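Local structure of ribulose bisphosphate carboxylase (Hyperthermus butylicus DSM 5456, 6HUN) at residues 27-32 / 61-66; 202-207 / 217-222. The protein probably adds carbon dioxide and water to ribulose 1,5-bisphosphate to give two molecules of 3-phosphoglycerate, as a magnesium-dependent form III Rubisco within an archaeal AMP degradation pathway. All coordinates share one frame; numbering follows the deposited sequence.

Interaction 1: 27-32 / 61-66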
# COMPACT_ATOMS: atom_id res chain seq x y z
N LEU A 27 -10.70 28.07 -8.00
CA LEU A 27 -9.92 29.25 -7.62
C LEU A 27 -10.08 29.54 -6.13
O LEU A 27 -9.18 30.13 -5.52
CB LEU A 27 -10.36 30.50 -8.45
CG LEU A 27 -11.56 31.43 -8.15
CD1 LEU A 27 -11.22 32.66 -7.24
CD2 LEU A 27 -12.24 32.01 -9.42
N GLU A 28 -11.20 29.13 -5.55
CA GLU A 28 -11.49 29.33 -4.13
C GLU A 28 -10.50 28.61 -3.21
O GLU A 28 -10.44 28.92 -2.01
CB GLU A 28 -12.94 28.89 -3.91
CG GLU A 28 -13.26 28.21 -2.59
CD GLU A 28 -14.75 28.17 -2.26
OE1 GLU A 28 -15.57 28.50 -3.15
OE2 GLU A 28 -15.08 27.83 -1.09
N PHE A 29 -9.69 27.69 -3.74
CA PHE A 29 -8.75 26.94 -2.91
C PHE A 29 -7.31 27.39 -3.08
O PHE A 29 -6.42 26.75 -2.52
CB PHE A 29 -8.87 25.43 -3.22
CG PHE A 29 -10.19 24.84 -2.81
CD1 PHE A 29 -11.31 25.00 -3.60
CD2 PHE A 29 -10.32 24.16 -1.60
CE1 PHE A 29 -12.55 24.49 -3.23
CE2 PHE A 29 -11.54 23.63 -1.23
CZ PHE A 29 -12.67 23.81 -2.05
N VAL A 30 -7.07 28.44 -3.85
CA VAL A 30 -5.75 28.98 -4.15
C VAL A 30 -5.68 30.37 -3.54
O VAL A 30 -6.68 31.09 -3.57
CB VAL A 30 -5.50 29.03 -5.66
CG1 VAL A 30 -4.09 29.44 -5.96
CG2 VAL A 30 -5.79 27.67 -6.29
N ASP A 31 -4.52 30.73 -2.99
CA ASP A 31 -4.33 32.03 -2.33
C ASP A 31 -2.87 32.31 -2.08
O ASP A 31 -2.36 31.99 -1.01
CB ASP A 31 -5.09 32.07 -1.01
CG ASP A 31 -5.05 33.44 -0.33
OD1 ASP A 31 -4.24 34.30 -0.73
OD2 ASP A 31 -5.85 33.63 0.60
N GLU A 32 -2.18 32.89 -3.05
CA GLU A 32 -0.73 33.04 -2.90
C GLU A 32 -0.33 34.11 -1.90
O GLU A 32 0.87 34.36 -1.71
CB GLU A 32 -0.11 33.35 -4.25
CG GLU A 32 -0.34 32.28 -5.29
CD GLU A 32 0.24 32.72 -6.60
OE1 GLU A 32 -0.54 33.00 -7.54
OE2 GLU A 32 1.49 32.85 -6.66
N ARG A 61 -7.75 22.05 -7.62
CA ARG A 61 -8.39 20.74 -7.63
C ARG A 61 -7.74 19.81 -6.65
O ARG A 61 -8.44 19.06 -5.97
CB ARG A 61 -8.37 20.14 -9.03
CG ARG A 61 -9.41 20.75 -9.98
CD ARG A 61 -9.08 20.37 -11.39
NE ARG A 61 -9.91 21.11 -12.32
CZ ARG A 61 -10.99 20.59 -12.89
NH1 ARG A 61 -11.32 19.34 -12.61
NH2 ARG A 61 -11.73 21.33 -13.72
N ILE A 62 -6.40 19.82 -6.57
CA ILE A 62 -5.70 19.01 -5.57
C ILE A 62 -6.12 19.42 -4.16
O ILE A 62 -6.46 18.57 -3.33
CB ILE A 62 -4.18 19.11 -5.75
CG1 ILE A 62 -3.71 18.44 -7.07
CG2 ILE A 62 -3.43 18.47 -4.53
CD1 ILE A 62 -2.26 18.85 -7.39
N ALA A 63 -6.12 20.72 -3.88
CA ALA A 63 -6.48 21.18 -2.54
C ALA A 63 -7.91 20.78 -2.17
O ALA A 63 -8.17 20.36 -1.04
CB ALA A 63 -6.29 22.71 -2.41
N ALA A 64 -8.86 20.92 -3.10
CA ALA A 64 -10.25 20.57 -2.83
C ALA A 64 -10.42 19.07 -2.65
O ALA A 64 -11.08 18.61 -1.72
CB ALA A 64 -11.15 21.05 -3.98
N GLU A 65 -9.84 18.29 -3.56
CA GLU A 65 -10.04 16.85 -3.49
C GLU A 65 -9.40 16.25 -2.24
O GLU A 65 -9.92 15.27 -1.70
CB GLU A 65 -9.49 16.20 -4.76
CG GLU A 65 -9.46 14.63 -4.77
CD GLU A 65 -10.84 13.99 -4.74
OE1 GLU A 65 -10.99 12.91 -4.12
OE2 GLU A 65 -11.78 14.55 -5.34
N SER A 66 -8.27 16.80 -1.77
CA SER A 66 -7.62 16.25 -0.60
C SER A 66 -8.15 16.87 0.70
O SER A 66 -7.59 16.60 1.76
CB SER A 66 -6.08 16.41 -0.70
OG SER A 66 -5.75 17.79 -0.85
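Phe29, at the end of a short 3-10 turn, lays its ring over Ala64 and its CB against Ala63 on helix 55-65 of the Rubisco N-terminal domain. The contact is wholly apolar across the two segments, and all three residues are buried. Its main element is a CH-pi contact: Ala64 CB sits 3.6 Å from the centroid of the Phe29 ring and 9° off the ring normal, almost straight above the centre. The ring also reaches the helix backbone, with Phe29 CE2 3.7 Å from Ala64 CA. At the root of the side chain Phe29 CB meets Ala63 CB at 3.8 Å. With CG anti to its own carbonyl carbon (chi1 -67°), the ring is carried past Ala63 and over Ala64. An alanine in place of Phe29 would keep the CB contact but would probably open a gap above the Ala64 methyl and leave Lys85, its cation-pi partner, without the ring. Among polar contacts, backbone hydrogen bonds join Phe29 and Asp31 to Ala88 in strand 87-93. At the helix end the carbonyl of Ile62 is gripped from opposite faces of its plane, by Ser66 N and by Ser66 OG, the latter 2.7 Å from Ile62 O.

Interaction 2: 202-207 / 217-222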
# COMPACT_ATOMS: atom_id res chain seq x y z
N VAL A 202 20.27 -11.97 12.91
CA VAL A 202 19.93 -12.77 11.75
C VAL A 202 18.56 -12.29 11.28
O VAL A 202 17.71 -11.94 12.09
CB VAL A 202 19.97 -14.28 12.07
CG1 VAL A 202 19.24 -14.56 13.34
CG2 VAL A 202 19.40 -15.11 10.91
N LYS A 203 18.39 -12.16 9.99
CA LYS A 203 17.21 -11.49 9.45
C LYS A 203 16.50 -12.38 8.47
O LYS A 203 17.11 -12.88 7.52
CB LYS A 203 17.61 -10.18 8.78
CG LYS A 203 16.50 -9.26 8.23
CD LYS A 203 17.27 -8.09 7.56
CE LYS A 203 16.35 -7.05 6.97
NZ LYS A 203 16.39 -6.96 5.47
N ASP A 204 15.18 -12.51 8.64
CA ASP A 204 14.40 -13.22 7.64
C ASP A 204 14.35 -12.39 6.38
O ASP A 204 14.36 -11.16 6.42
CB ASP A 204 12.95 -13.39 8.13
CG ASP A 204 12.76 -14.55 9.05
OD1 ASP A 204 13.71 -15.41 9.27
OD2 ASP A 204 11.63 -14.59 9.60
N ASP A 205 14.18 -13.04 5.24
CA ASP A 205 13.95 -12.19 4.08
C ASP A 205 12.48 -11.77 4.03
O ASP A 205 11.63 -12.29 4.76
CB ASP A 205 14.38 -12.89 2.80
CG ASP A 205 14.96 -11.92 1.77
OD1 ASP A 205 15.77 -11.04 2.13
OD2 ASP A 205 14.58 -12.01 0.59
N GLU A 206 12.18 -10.77 3.16
CA GLU A 206 10.86 -10.13 3.15
C GLU A 206 9.73 -11.09 2.80
O GLU A 206 8.57 -10.84 3.18
CB GLU A 206 10.87 -8.94 2.18
CG GLU A 206 10.86 -9.33 0.71
CD GLU A 206 12.18 -9.85 0.21
OE1 GLU A 206 12.17 -10.52 -0.86
OE2 GLU A 206 13.23 -9.62 0.88
N ASN A 207 10.00 -12.17 2.11
CA ASN A 207 8.89 -13.03 1.70
C ASN A 207 8.84 -14.28 2.55
O ASN A 207 8.09 -15.21 2.25
CB ASN A 207 8.93 -13.33 0.18
CG ASN A 207 10.11 -14.14 -0.24
OD1 ASN A 207 11.03 -14.33 0.53
ND2 ASN A 207 10.07 -14.67 -1.46
N GLU A 217 6.51 -21.04 13.79
CA GLU A 217 6.86 -21.46 15.15
C GLU A 217 8.04 -22.42 15.13
O GLU A 217 8.96 -22.29 15.95
CB GLU A 217 5.65 -22.10 15.84
CG GLU A 217 6.07 -22.85 17.11
CD GLU A 217 5.11 -22.72 18.29
OE1 GLU A 217 3.91 -22.46 18.06
OE2 GLU A 217 5.56 -22.94 19.44
N ALA A 218 8.03 -23.39 14.23
CA ALA A 218 9.12 -24.36 14.19
C ALA A 218 10.42 -23.68 13.78
O ALA A 218 11.48 -24.03 14.28
CB ALA A 218 8.76 -25.53 13.27
N ARG A 219 10.35 -22.69 12.90
CA ARG A 219 11.53 -21.92 12.49
C ARG A 219 12.08 -21.07 13.64
O ARG A 219 13.30 -21.11 13.94
CB ARG A 219 11.17 -21.02 11.30
CG ARG A 219 12.23 -20.03 10.95
CD ARG A 219 11.92 -19.42 9.58
NE ARG A 219 11.23 -18.14 9.65
CZ ARG A 219 9.97 -17.96 9.26
NH1 ARG A 219 9.27 -18.99 8.79
NH2 ARG A 219 9.43 -16.75 9.34
N LEU A 220 11.18 -20.38 14.36
CA LEU A 220 11.56 -19.55 15.50
C LEU A 220 12.23 -20.37 16.61
O LEU A 220 13.24 -19.94 17.18
CB LEU A 220 10.31 -18.85 16.04
CG LEU A 220 10.43 -18.00 17.29
CD1 LEU A 220 11.45 -16.91 17.00
CD2 LEU A 220 9.05 -17.45 17.78
N LYS A 221 11.68 -21.53 16.96
CA LYS A 221 12.35 -22.40 17.93
C LYS A 221 13.79 -22.71 17.51
O LYS A 221 14.72 -22.65 18.32
CB LYS A 221 11.57 -23.70 18.09
CG LYS A 221 10.13 -23.55 18.54
CD LYS A 221 9.43 -24.91 18.67
CE LYS A 221 9.92 -25.69 19.89
NZ LYS A 221 11.27 -26.31 19.72
N GLU A 222 13.98 -23.12 16.25
CA GLU A 222 15.31 -23.50 15.80
C GLU A 222 16.28 -22.32 15.80
O GLU A 222 17.48 -22.50 16.06
CB GLU A 222 15.26 -24.13 14.41
CG GLU A 222 14.64 -25.50 14.37
CD GLU A 222 15.41 -26.47 15.22
OE1 GLU A 222 16.63 -26.67 14.96
OE2 GLU A 222 14.79 -27.02 16.16
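In the second beta-alpha unit of the Rubisco TIM barrel, a buried salt bridge joins the loop after strand 201-203 to helix 216-234 through Asp204 and Arg219. The strand and its loop also supply Lys203, Asp205 and Glu206, the predicted magnesium ligands; Lys203 is not carbamylated here. Arg219 NH2 donates to Asp204 OD2 at 3.1 Å, with an N-H...O angle of 152°. The two side chains approach from opposite directions, and the bridge rests on this one bond instead of a flat two-pronged pairing: the carboxylate and guanidinium planes lie 61° apart. The acid meets the guanidinium at an edge, near its plane, whereas NH2 reaches OD2 from above the carboxylate plane. Arg219 leaves the helix with CG anti to the backbone N (chi1 171°) and stays extended to CD, where a bend at chi3 turns the guanidinium edge to Asp204. The backbones stay well separated, with Asp204 CA and Arg219 CA 10.4 Å apart.

Both groups have further partners. Asp204 OD1 is hydrogen-bonded to the hydroxyls of Tyr187 and Tyr240, and OD2 to the backbone N of Asn243; Arg219 NH2 also bonds to Ala209 O, and NE to the Tyr240 hydroxyl. Tyr240 thus touches both members of the pair. Buried charge is matched by opposite charge and by several dipoles, which probably keeps Asp204 ionised and restrains both groups from turning, fixing the loop's start beside the predicted metal ligands.

In the fold
From the N terminus, interaction 1 comes first: it closes a loop of 28 intervening residues, including strand 41-49, where helix 55-65 returns to pack on 27-32 in the N-terminal domain. Interaction 2 follows in series, neither nested nor crossed with the first, and closes a much shorter loop of nine residues between barrel strand 201-203 and helix 216-234. The two lie on opposite sides of the chain's centre, their centres about 49 Å apart. The dimer nevertheless relates these regions: Glu65 of 61-66 makes a salt bridge with Lys179 of the second subunit and packs on that subunit's Glu206, while Asn207 of 202-207 hydrogen-bonds to Ser67 of the second subunit.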